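Local coordinates for protein putative retaining b-glycosidase (Saccharophagus degradans, PDB 5A95) that probably hydrolyses mixed-linkage beta-glucans, acting as a retaining beta-glucanase of glycoside hydrolase family 5, at residues Val287-Gly293 with Val325-Trp330; Glu185-Glu189 with Tyr251-Pro255; Thr67-Ile73 with Val99-Pro105. The protein carries 1 engineered substitution. All coordinates share one frame; numbering follows the deposited sequence.

Contact 1: residues Val287-Gly293 with Val325-Trp330; sequences VIATQLG and VSYTVW. Engineered in segment 287-293: Q291 (natural residue Glu). With BGC (beta-D-glucopyranose), chain D.
V287 meets V325 methyl to methyl, CG1 to CG1 at 4.1 Å, and V287 O receives S326 N at 3.1 Å. At I288 the CG2 branch lies against the S326 carbonyl. A289 bonds both ways: its N donates to S326 O, and its O accepts T328 N at 3.0 Å. Strands 287-289 and 326-329, running parallel with helix 312-323 between them in sequence, form a beta-alpha-beta unit of the (beta/alpha)8 barrel of glycoside hydrolase family 5. Beyond the first strand, T290 O takes T328 OG1 at 2.9 Å from above the carbonyl plane; chi1 of 53° in T328 places OG1 against that oxygen. Engineered Q291 (naturally glutamate) stands after the seventh barrel strand, where retaining enzymes of this family carry their nucleophile, and so probably replaces it. Q291 NE2 lies over one face of the W330 indole, offset toward the rim, the amide nearly parallel to it (19°). Q291 NE2 bonds weakly to BGC O2 (3.3 Å) and also to Y256 OH, while Q291 OE1 accepts R103 NH1. L292 brings CD2 to 3.5 Å from T328 O, and L292 O accepts W330 N at 2.9 Å. The backbone angles of G293 call for glycine.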
loop_
_atom_site.group_PDB
_atom_site.type_symbol
_atom_site.label_atom_id
_atom_site.label_comp_id
_atom_site.label_asym_id
_atom_site.label_seq_id
_atom_site.Cartn_x
_atom_site.Cartn_y
_atom_site.Cartn_z
ATOM N N VAL A 287 -30.518 1.556 -12.869
ATOM C CA VAL A 287 -30.067 0.497 -11.973
ATOM C C VAL A 287 -29.842 -0.773 -12.767
ATOM O O VAL A 287 -30.649 -1.129 -13.643
ATOM C CB VAL A 287 -31.110 0.246 -10.866
ATOM C CG1 VAL A 287 -30.820 -0.991 -10.027
ATOM C CG2 VAL A 287 -31.214 1.472 -10.003
ATOM N N ILE A 288 -28.735 -1.454 -12.476
ATOM C CA ILE A 288 -28.495 -2.764 -13.027
ATOM C C ILE A 288 -28.359 -3.768 -11.891
ATOM O O ILE A 288 -27.506 -3.628 -10.994
ATOM C CB ILE A 288 -27.247 -2.880 -13.950
ATOM C CG1 ILE A 288 -27.130 -1.717 -14.924
ATOM C CG2 ILE A 288 -27.244 -4.222 -14.677
ATOM C CD1 ILE A 288 -25.876 -1.739 -15.787
ATOM N N ALA A 289 -29.242 -4.768 -11.906
ATOM C CA ALA A 289 -29.139 -5.879 -10.978
ATOM C C ALA A 289 -28.091 -6.836 -11.535
ATOM O O ALA A 289 -28.425 -7.769 -12.276
ATOM C CB ALA A 289 -30.503 -6.521 -10.802
ATOM N N THR A 290 -26.814 -6.562 -11.231
ATOM C CA THR A 290 -25.741 -7.289 -11.891
ATOM C C THR A 290 -25.474 -8.702 -11.368
ATOM O O THR A 290 -24.708 -9.432 -11.984
ATOM C CB THR A 290 -24.443 -6.482 -11.923
ATOM O OG1 THR A 290 -24.183 -5.967 -10.618
ATOM C CG2 THR A 290 -24.490 -5.371 -12.937
ATOM N N GLN A 291 -26.125 -9.056 -10.266
ATOM C CA GLN A 291 -26.234 -10.445 -9.819
ATOM C C GLN A 291 -27.601 -10.617 -9.228
ATOM O O GLN A 291 -28.098 -9.781 -8.472
ATOM C CB GLN A 291 -25.178 -10.837 -8.790
ATOM C CG GLN A 291 -23.800 -10.786 -9.385
ATOM C CD GLN A 291 -22.686 -11.291 -8.501
ATOM O OE1 GLN A 291 -21.536 -10.966 -8.737
ATOM N NE2 GLN A 291 -22.999 -12.161 -7.582
ATOM N N LEU A 292 -28.208 -11.731 -9.591
ATOM C CA LEU A 292 -29.483 -12.212 -9.077
ATOM C C LEU A 292 -29.580 -13.675 -9.489
ATOM O O LEU A 292 -28.874 -14.116 -10.380
ATOM C CB LEU A 292 -30.668 -11.394 -9.606
ATOM C CG LEU A 292 -31.053 -11.558 -11.063
ATOM C CD1 LEU A 292 -32.507 -11.188 -11.318
ATOM C CD2 LEU A 292 -30.149 -10.733 -11.973
ATOM N N GLY A 293 -30.501 -14.406 -8.896
ATOM C CA GLY A 293 -30.725 -15.801 -9.231
ATOM C C GLY A 293 -30.954 -16.656 -8.004
ATOM O O GLY A 293 -30.876 -16.162 -6.900
ATOM N N VAL A 325 -35.754 -1.981 -14.562
ATOM C CA VAL A 325 -34.415 -2.313 -14.081
ATOM C C VAL A 325 -33.728 -3.291 -15.037
ATOM O O VAL A 325 -34.330 -4.247 -15.505
ATOM C CB VAL A 325 -34.526 -2.853 -12.640
ATOM C CG1 VAL A 325 -33.242 -3.518 -12.181
ATOM C CG2 VAL A 325 -34.873 -1.696 -11.688
ATOM N N SER A 326 -32.451 -3.020 -15.322
ATOM C CA SER A 326 -31.601 -3.909 -16.109
ATOM C C SER A 326 -31.039 -5.027 -15.233
ATOM O O SER A 326 -31.045 -4.920 -14.002
ATOM C CB SER A 326 -30.466 -3.091 -16.689
ATOM O OG SER A 326 -30.901 -2.173 -17.678
ATOM N N TYR A 327 -30.565 -6.103 -15.843
ATOM C CA TYR A 327 -30.094 -7.234 -15.054
ATOM C C TYR A 327 -29.159 -8.160 -15.812
ATOM O O TYR A 327 -29.257 -8.332 -17.010
ATOM C CB TYR A 327 -31.270 -8.056 -14.495
ATOM C CG TYR A 327 -32.214 -8.575 -15.537
ATOM C CD1 TYR A 327 -31.996 -9.792 -16.160
ATOM C CD2 TYR A 327 -33.306 -7.835 -15.932
ATOM C CE1 TYR A 327 -32.872 -10.276 -17.119
ATOM C CE2 TYR A 327 -34.189 -8.306 -16.886
ATOM C CZ TYR A 327 -33.962 -9.521 -17.489
ATOM O OH TYR A 327 -34.825 -10.007 -18.469
ATOM N N THR A 328 -28.268 -8.795 -15.042
ATOM C CA THR A 328 -27.452 -9.891 -15.519
ATOM C C THR A 328 -27.473 -11.019 -14.489
ATOM O O THR A 328 -26.951 -10.889 -13.380
ATOM C CB THR A 328 -26.009 -9.489 -15.835
ATOM O OG1 THR A 328 -25.393 -8.822 -14.742
ATOM C CG2 THR A 328 -25.941 -8.590 -17.048
ATOM N N VAL A 329 -28.070 -12.156 -14.859
ATOM C CA VAL A 329 -28.260 -13.270 -13.959
ATOM C C VAL A 329 -26.892 -13.895 -13.623
ATOM O O VAL A 329 -25.992 -13.962 -14.475
ATOM C CB VAL A 329 -29.147 -14.342 -14.625
ATOM C CG1 VAL A 329 -29.404 -15.533 -13.714
ATOM C CG2 VAL A 329 -30.478 -13.738 -15.049
ATOM N N TRP A 330 -26.762 -14.385 -12.392
ATOM C CA TRP A 330 -25.578 -15.125 -11.945
ATOM C C TRP A 330 -25.974 -16.604 -11.811
ATOM O O TRP A 330 -26.883 -16.893 -11.049
ATOM C CB TRP A 330 -25.084 -14.571 -10.571
ATOM C CG TRP A 330 -23.862 -15.274 -10.041
ATOM C CD1 TRP A 330 -23.834 -16.450 -9.351
ATOM C CD2 TRP A 330 -22.501 -14.905 -10.257
ATOM N NE1 TRP A 330 -22.536 -16.804 -9.068
ATOM C CE2 TRP A 330 -21.695 -15.877 -9.622
ATOM C CE3 TRP A 330 -21.883 -13.834 -10.909
ATOM C CZ2 TRP A 330 -20.299 -15.820 -9.638
ATOM C CZ3 TRP A 330 -20.512 -13.772 -10.931
ATOM C CH2 TRP A 330 -19.721 -14.751 -10.278
HETATM C C2 BGC D . -20.447 -13.443 -5.205
HETATM C C3 BGC D . -20.207 -14.545 -6.235
HETATM C C4 BGC D . -20.693 -15.884 -5.667
HETATM C C5 BGC D . -22.140 -15.763 -5.231
HETATM C C6 BGC D . -22.693 -17.057 -4.684
HETATM C C1 BGC D . -21.818 -13.499 -4.537
HETATM O O1 BGC D . -21.852 -12.834 -3.300
HETATM O O2 BGC D . -20.201 -12.126 -5.823
HETATM O O3 BGC D . -18.790 -14.512 -6.593
HETATM O O4 BGC D . -20.579 -17.011 -6.548
HETATM O O5 BGC D . -22.164 -14.813 -4.171
HETATM O O6 BGC D . -23.972 -16.719 -4.144
#

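Contact 2: residues Glu185-Glu189 with Tyr251-Pro255; sequences ELFNE and YAAHP. With BGC (beta-D-glucopyranose), chain D.
E189 and H254 are brought together by similar first torsions: each CG lies beside its own backbone N and anti to the carbonyl carbon, chi1 being -79° in the glutamate and -71° in the histidine. The glutamate then runs extended, so that its carboxylate arrives at the edge of the imidazole. H254 ND1 donates to E189 OE2 at 2.6 Å, a short and fairly straight bond lying close to the ring plane. The carboxylate is turned 55° from the ring and is met on the anti side of OE2. The other oxygen, E189 OE1, is left facing the sugar, where BGC O1 donates to it at 2.6 Å. N188 comes to the same histidine roughly at a right angle, its OD1 lying 3.1 Å from H254 CE1 at the ring edge and accepting R103 NH2. The amide nitrogen, N188 ND2, gives BGC O2 a nearly linear bond of 3.3 Å. N188 and E189 thus bring oxygens to the imidazole edge, and both also bond the glucose. An Asn-Glu pair at the end of the fourth barrel strand is a signature of family 5 enzymes, in which the glutamate usually serves as acid/base; E189 is consistent with that place. A third, more distant oxygen at the edge belongs to E185, whose carboxylate lies near A252 and H254, OE2 4.0 Å from A252 CB. E185 OE1 forms a salt bridge with R103 NE, while E185 OE2 and H254 NE2 are both bonded to T290 OG1. Around this buried meeting, strand 136-144 pairs with strand 181-185 beside the 185-189 segment, strand 224-227 stands between strands 181-185 and 250-252, and helix 230-233 packs on E189 and H254.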
loop_
_atom_site.group_PDB
_atom_site.type_symbol
_atom_site.label_atom_id
_atom_site.label_comp_id
_atom_site.label_asym_id
_atom_site.label_seq_id
_atom_site.Cartn_x
_atom_site.Cartn_y
_atom_site.Cartn_z
ATOM N N GLU A 185 -18.070 -1.548 -13.813
ATOM C CA GLU A 185 -18.616 -1.844 -12.472
ATOM C C GLU A 185 -17.444 -1.868 -11.498
ATOM O O GLU A 185 -16.683 -2.826 -11.442
ATOM C CB GLU A 185 -19.396 -3.125 -12.502
ATOM C CG GLU A 185 -20.030 -3.489 -11.167
ATOM C CD GLU A 185 -21.030 -4.624 -11.289
ATOM O OE1 GLU A 185 -21.105 -5.204 -12.393
ATOM O OE2 GLU A 185 -21.704 -4.954 -10.280
ATOM N N LEU A 186 -17.311 -0.787 -10.755
ATOM C CA LEU A 186 -16.079 -0.398 -10.088
ATOM C C LEU A 186 -15.588 -1.377 -9.021
ATOM O O LEU A 186 -14.381 -1.562 -8.878
ATOM C CB LEU A 186 -16.240 0.983 -9.452
ATOM C CG LEU A 186 -16.653 2.107 -10.423
ATOM C CD1 LEU A 186 -16.700 3.443 -9.672
ATOM C CD2 LEU A 186 -15.742 2.186 -11.630
ATOM N N PHE A 187 -16.530 -1.965 -8.275
ATOM C CA PHE A 187 -16.189 -2.872 -7.175
ATOM C C PHE A 187 -17.424 -3.712 -6.879
ATOM O O PHE A 187 -18.374 -3.236 -6.256
ATOM C CB PHE A 187 -15.741 -2.103 -5.937
ATOM C CG PHE A 187 -15.170 -2.996 -4.866
ATOM C CD1 PHE A 187 -16.001 -3.666 -3.990
ATOM C CD2 PHE A 187 -13.803 -3.139 -4.718
ATOM C CE1 PHE A 187 -15.464 -4.497 -3.004
ATOM C CE2 PHE A 187 -13.273 -3.956 -3.758
ATOM C CZ PHE A 187 -14.099 -4.638 -2.904
ATOM N N ASN A 188 -17.396 -4.977 -7.308
ATOM C CA ASN A 188 -18.548 -5.882 -7.268
ATOM C C ASN A 188 -19.410 -5.775 -5.999
ATOM O O ASN A 188 -20.585 -5.399 -6.037
ATOM C CB ASN A 188 -18.019 -7.285 -7.489
ATOM C CG ASN A 188 -19.011 -8.388 -7.196
ATOM O OD1 ASN A 188 -20.115 -8.436 -7.709
ATOM N ND2 ASN A 188 -18.569 -9.337 -6.366
ATOM N N GLU A 189 -18.854 -6.173 -4.851
ATOM C CA GLU A 189 -19.650 -6.317 -3.627
ATOM C C GLU A 189 -18.983 -5.706 -2.413
ATOM O O GLU A 189 -18.234 -6.397 -1.677
ATOM C CB GLU A 189 -20.046 -7.779 -3.373
ATOM C CG GLU A 189 -21.225 -8.198 -4.237
ATOM C CD GLU A 189 -21.696 -9.609 -4.032
ATOM O OE1 GLU A 189 -20.915 -10.422 -3.529
ATOM O OE2 GLU A 189 -22.837 -9.900 -4.438
ATOM N N TYR A 251 -26.424 2.644 -10.702
ATOM C CA TYR A 251 -26.209 1.962 -9.430
ATOM C C TYR A 251 -26.521 0.465 -9.563
ATOM O O TYR A 251 -27.442 0.053 -10.265
ATOM C CB TYR A 251 -27.054 2.621 -8.316
ATOM C CG TYR A 251 -26.577 3.993 -7.942
ATOM C CD1 TYR A 251 -25.530 4.145 -7.055
ATOM C CD2 TYR A 251 -27.140 5.138 -8.503
ATOM C CE1 TYR A 251 -25.074 5.398 -6.689
ATOM C CE2 TYR A 251 -26.672 6.398 -8.169
ATOM C CZ TYR A 251 -25.654 6.525 -7.237
ATOM O OH TYR A 251 -25.170 7.764 -6.883
ATOM N N ALA A 252 -25.704 -0.334 -8.871
ATOM C CA ALA A 252 -25.824 -1.794 -8.843
ATOM C C ALA A 252 -26.698 -2.221 -7.683
ATOM O O ALA A 252 -26.640 -1.646 -6.602
ATOM C CB ALA A 252 -24.448 -2.446 -8.715
ATOM N N ALA A 253 -27.387 -3.340 -7.846
ATOM C CA ALA A 253 -28.057 -4.038 -6.765
ATOM C C ALA A 253 -27.921 -5.524 -7.028
ATOM O O ALA A 253 -27.974 -5.972 -8.165
ATOM C CB ALA A 253 -29.528 -3.665 -6.695
ATOM N N HIS A 254 -27.783 -6.299 -5.943
ATOM C CA HIS A 254 -27.656 -7.760 -6.011
ATOM C C HIS A 254 -28.768 -8.416 -5.201
ATOM O O HIS A 254 -28.544 -8.906 -4.070
ATOM C CB HIS A 254 -26.287 -8.208 -5.511
ATOM C CG HIS A 254 -25.171 -7.861 -6.454
ATOM N ND1 HIS A 254 -23.863 -8.238 -6.227
ATOM C CD2 HIS A 254 -25.169 -7.194 -7.637
ATOM C CE1 HIS A 254 -23.107 -7.809 -7.212
ATOM N NE2 HIS A 254 -23.881 -7.208 -8.096
ATOM N N PRO A 255 -29.986 -8.386 -5.741
ATOM C CA PRO A 255 -31.122 -8.809 -4.948
ATOM C C PRO A 255 -31.356 -10.334 -4.989
ATOM O O PRO A 255 -32.367 -10.831 -5.524
ATOM C CB PRO A 255 -32.264 -8.064 -5.606
ATOM C CG PRO A 255 -31.879 -8.044 -7.067
ATOM C CD PRO A 255 -30.400 -7.831 -7.046
HETATM C C2 BGC D . -20.447 -13.443 -5.205
HETATM C C3 BGC D . -20.207 -14.545 -6.235
HETATM C C4 BGC D . -20.693 -15.884 -5.667
HETATM C C5 BGC D . -22.140 -15.763 -5.231
HETATM C C6 BGC D . -22.693 -17.057 -4.684
HETATM C C1 BGC D . -21.818 -13.499 -4.537
HETATM O O1 BGC D . -21.852 -12.834 -3.300
HETATM O O2 BGC D . -20.201 -12.126 -5.823
HETATM O O3 BGC D . -18.790 -14.512 -6.593
HETATM O O4 BGC D . -20.579 -17.011 -6.548
HETATM O O5 BGC D . -22.164 -14.813 -4.171
HETATM O O6 BGC D . -23.972 -16.719 -4.144
#

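Contact 3: residues Thr67-Ile73 with Val99-Pro105; sequences TFRGVNI and VNTIRLP
R69 and N100 join the first two parallel strands of the (beta/alpha)8 barrel, strands 65-72 and 101-106, near the end where they begin to pair. The axes of the two short strands cross at -27°, and the contact changes character along them. Its solvent side, where T67, R69 and N100 lie, is held by polar bonds. There the amide of N100 works as a clamp: N100 ND2 donates in its own plane to T67 O at 2.8 Å, while N100 OD1 accepts R69 N, also at 2.8 Å. T101 OG1 reaches that same oxygen from the opposite face of the amide, at 2.7 Å, and the ring edge of F68 lies against this hydroxyl. N100 ND2 also lies over one face of the R69 guanidinium, toward its rim, 3.5 Å from R69 NH2, the planes 46° apart. An alanine here is likely to leave T67 O and R69 N without these mates and the T101 hydroxyl without its acceptor. The buried part is instead packed by apolar side chains. G70 has no room for one, since a CB would collide with T101 O. V71 N then donates to T101 O, V71 O takes R103 N at 2.9 Å, and I73 N reaches R103 O. On the helix side V71 CG1 meets V99 CG1, and I73 CG1 lies 3.9 Å from I102 CG2; V71, I73 and I102 all pack on helix 87-96. On the barrel interior side R103 NE makes a salt bridge to E185 OE1. The R103 chain, extended from CG to NE, lies alongside N72 and so brings its tip to the amide oxygen. With the amide and guanidinium planes perpendicular, R103 NH1 donates to N72 OD1 at 2.8 Å from within the guanidinium plane.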
loop_
_atom_site.group_PDB
_atom_site.type_symbol
_atom_site.label_atom_id
_atom_site.label_comp_id
_atom_site.label_asym_id
_atom_site.label_seq_id
_atom_site.Cartn_x
_atom_site.Cartn_y
_atom_site.Cartn_z
ATOM N N THR A 67 -32.378 -1.443 -22.200
ATOM C CA THR A 67 -32.296 -2.251 -20.973
ATOM C C THR A 67 -31.241 -3.317 -21.160
ATOM O O THR A 67 -31.321 -4.096 -22.093
ATOM C CB THR A 67 -33.682 -2.912 -20.690
ATOM O OG1 THR A 67 -34.696 -1.883 -20.689
ATOM C CG2 THR A 67 -33.692 -3.622 -19.382
ATOM N N PHE A 68 -30.233 -3.349 -20.286
ATOM C CA PHE A 68 -29.281 -4.473 -20.302
ATOM C C PHE A 68 -30.025 -5.705 -19.755
ATOM O O PHE A 68 -30.643 -5.638 -18.684
ATOM C CB PHE A 68 -28.043 -4.202 -19.430
ATOM C CG PHE A 68 -27.207 -3.022 -19.856
ATOM C CD1 PHE A 68 -26.202 -3.174 -20.787
ATOM C CD2 PHE A 68 -27.434 -1.757 -19.347
ATOM C CE1 PHE A 68 -25.438 -2.117 -21.201
ATOM C CE2 PHE A 68 -26.641 -0.689 -19.736
ATOM C CZ PHE A 68 -25.667 -0.857 -20.682
ATOM N N ARG A 69 -29.978 -6.801 -20.501
ATOM C CA ARG A 69 -30.628 -8.048 -20.141
ATOM C C ARG A 69 -29.669 -9.146 -20.551
ATOM O O ARG A 69 -29.408 -9.374 -21.738
ATOM C CB ARG A 69 -31.965 -8.252 -20.889
ATOM C CG ARG A 69 -33.044 -7.211 -20.618
ATOM C CD ARG A 69 -34.339 -7.513 -21.397
ATOM N NE ARG A 69 -34.046 -7.604 -22.829
ATOM C CZ ARG A 69 -34.140 -6.622 -23.710
ATOM N NH1 ARG A 69 -34.587 -5.416 -23.353
ATOM N NH2 ARG A 69 -33.772 -6.855 -24.960
ATOM N N GLY A 70 -29.134 -9.866 -19.576
ATOM C CA GLY A 70 -28.196 -10.928 -19.914
ATOM C C GLY A 70 -27.722 -11.726 -18.736
ATOM O O GLY A 70 -28.467 -11.948 -17.776
ATOM N N VAL A 71 -26.468 -12.162 -18.821
ATOM C CA VAL A 71 -25.911 -13.097 -17.867
ATOM C C VAL A 71 -24.468 -12.737 -17.532
ATOM O O VAL A 71 -23.770 -12.097 -18.322
ATOM C CB VAL A 71 -25.933 -14.555 -18.377
ATOM C CG1 VAL A 71 -27.333 -14.960 -18.789
ATOM C CG2 VAL A 71 -24.988 -14.760 -19.549
ATOM N N ASN A 72 -24.045 -13.176 -16.345
ATOM C CA ASN A 72 -22.643 -13.393 -16.022
ATOM C C ASN A 72 -22.157 -14.671 -16.655
ATOM O O ASN A 72 -22.898 -15.662 -16.707
ATOM C CB ASN A 72 -22.493 -13.556 -14.509
ATOM C CG ASN A 72 -22.633 -12.258 -13.764
ATOM O OD1 ASN A 72 -21.642 -11.564 -13.578
ATOM N ND2 ASN A 72 -23.852 -11.901 -13.375
ATOM N N ILE A 73 -20.889 -14.675 -17.049
ATOM C CA ILE A 73 -20.136 -15.895 -17.253
ATOM C C ILE A 73 -19.043 -15.896 -16.198
ATOM O O ILE A 73 -18.899 -14.924 -15.434
ATOM C CB ILE A 73 -19.574 -16.009 -18.676
ATOM C CG1 ILE A 73 -18.665 -14.824 -19.015
ATOM C CG2 ILE A 73 -20.717 -16.158 -19.685
ATOM C CD1 ILE A 73 -17.962 -14.949 -20.355
ATOM N N VAL A 99 -29.912 -12.848 -24.837
ATOM C CA VAL A 99 -29.166 -11.819 -24.129
ATOM C C VAL A 99 -28.751 -10.669 -25.032
ATOM O O VAL A 99 -28.481 -10.871 -26.214
ATOM C CB VAL A 99 -27.890 -12.334 -23.435
ATOM C CG1 VAL A 99 -28.146 -13.612 -22.637
ATOM C CG2 VAL A 99 -26.716 -12.494 -24.386
ATOM N N ASN A 100 -28.656 -9.463 -24.462
ATOM C CA ASN A 100 -27.993 -8.371 -25.131
ATOM C C ASN A 100 -26.730 -7.936 -24.380
ATOM O O ASN A 100 -26.067 -6.996 -24.809
ATOM C CB ASN A 100 -28.930 -7.194 -25.397
ATOM C CG ASN A 100 -29.420 -6.508 -24.127
ATOM O OD1 ASN A 100 -28.819 -6.605 -23.087
ATOM N ND2 ASN A 100 -30.506 -5.776 -24.232
ATOM N N THR A 101 -26.392 -8.625 -23.277
ATOM C CA THR A 101 -25.303 -8.236 -22.375
ATOM C C THR A 101 -24.662 -9.449 -21.742
ATOM O O THR A 101 -25.352 -10.381 -21.332
ATOM C CB THR A 101 -25.863 -7.339 -21.233
ATOM O OG1 THR A 101 -26.469 -6.177 -21.785
ATOM C CG2 THR A 101 -24.763 -6.880 -20.295
ATOM N N ILE A 102 -23.337 -9.418 -21.636
ATOM C CA ILE A 102 -22.598 -10.349 -20.812
ATOM C C ILE A 102 -21.770 -9.559 -19.803
ATOM O O ILE A 102 -21.107 -8.578 -20.173
ATOM C CB ILE A 102 -21.675 -11.233 -21.662
ATOM C CG1 ILE A 102 -22.535 -12.152 -22.528
ATOM C CG2 ILE A 102 -20.748 -12.075 -20.784
ATOM C CD1 ILE A 102 -21.778 -12.985 -23.538
ATOM N N ARG A 103 -21.828 -9.983 -18.539
ATOM C CA ARG A 103 -20.992 -9.427 -17.467
ATOM C C ARG A 103 -19.793 -10.346 -17.248
ATOM O O ARG A 103 -19.958 -11.567 -17.089
ATOM C CB ARG A 103 -21.783 -9.280 -16.185
ATOM C CG ARG A 103 -21.011 -8.745 -14.983
ATOM C CD ARG A 103 -21.984 -8.433 -13.877
ATOM N NE ARG A 103 -21.461 -7.871 -12.637
ATOM C CZ ARG A 103 -21.271 -8.520 -11.489
ATOM N NH1 ARG A 103 -21.292 -9.847 -11.432
ATOM N NH2 ARG A 103 -21.037 -7.830 -10.371
ATOM N N LEU A 104 -18.603 -9.753 -17.246
ATOM C CA LEU A 104 -17.339 -10.463 -17.047
ATOM C C LEU A 104 -16.844 -10.171 -15.630
ATOM O O LEU A 104 -16.454 -9.042 -15.362
ATOM C CB LEU A 104 -16.288 -9.983 -18.059
ATOM C CG LEU A 104 -16.581 -10.128 -19.553
ATOM C CD1 LEU A 104 -15.357 -9.697 -20.371
ATOM C CD2 LEU A 104 -16.965 -11.555 -19.884
ATOM N N PRO A 105 -16.864 -11.172 -14.730
ATOM C CA PRO A 105 -16.446 -10.943 -13.347
ATOM C C PRO A 105 -14.951 -11.179 -13.224
ATOM O O PRO A 105 -14.502 -12.312 -12.978
ATOM C CB PRO A 105 -17.260 -11.977 -12.566
ATOM C CG PRO A 105 -17.407 -13.119 -13.506
ATOM C CD PRO A 105 -17.484 -12.514 -14.894
#

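The three contacts are parts of one barrel sheet; contacts 1 and 2 reach the bound glucose. Their centres are about 9 Å apart, and they meet at T290, whose OG1 lies 2.7 Å from E185 OE2 and 2.8 Å from H254 NE2. Engineered Q291 of contact 1 and E189 of contact 2 probably mark the nucleophile and acid/base positions. Contact 3, centred about 8 Å from contact 1, is its neighbour in the sheet: V329 O is 2.8 Å from N72 N. Though the centres of contacts 2 and 3 are about 13 Å apart, R103 spans the interior, with R103 NE 2.7 Å from E185 OE1 and R103 NH2 2.9 Å from N188 OD1. The R103 side chain lies about 6 Å from a bound glucose.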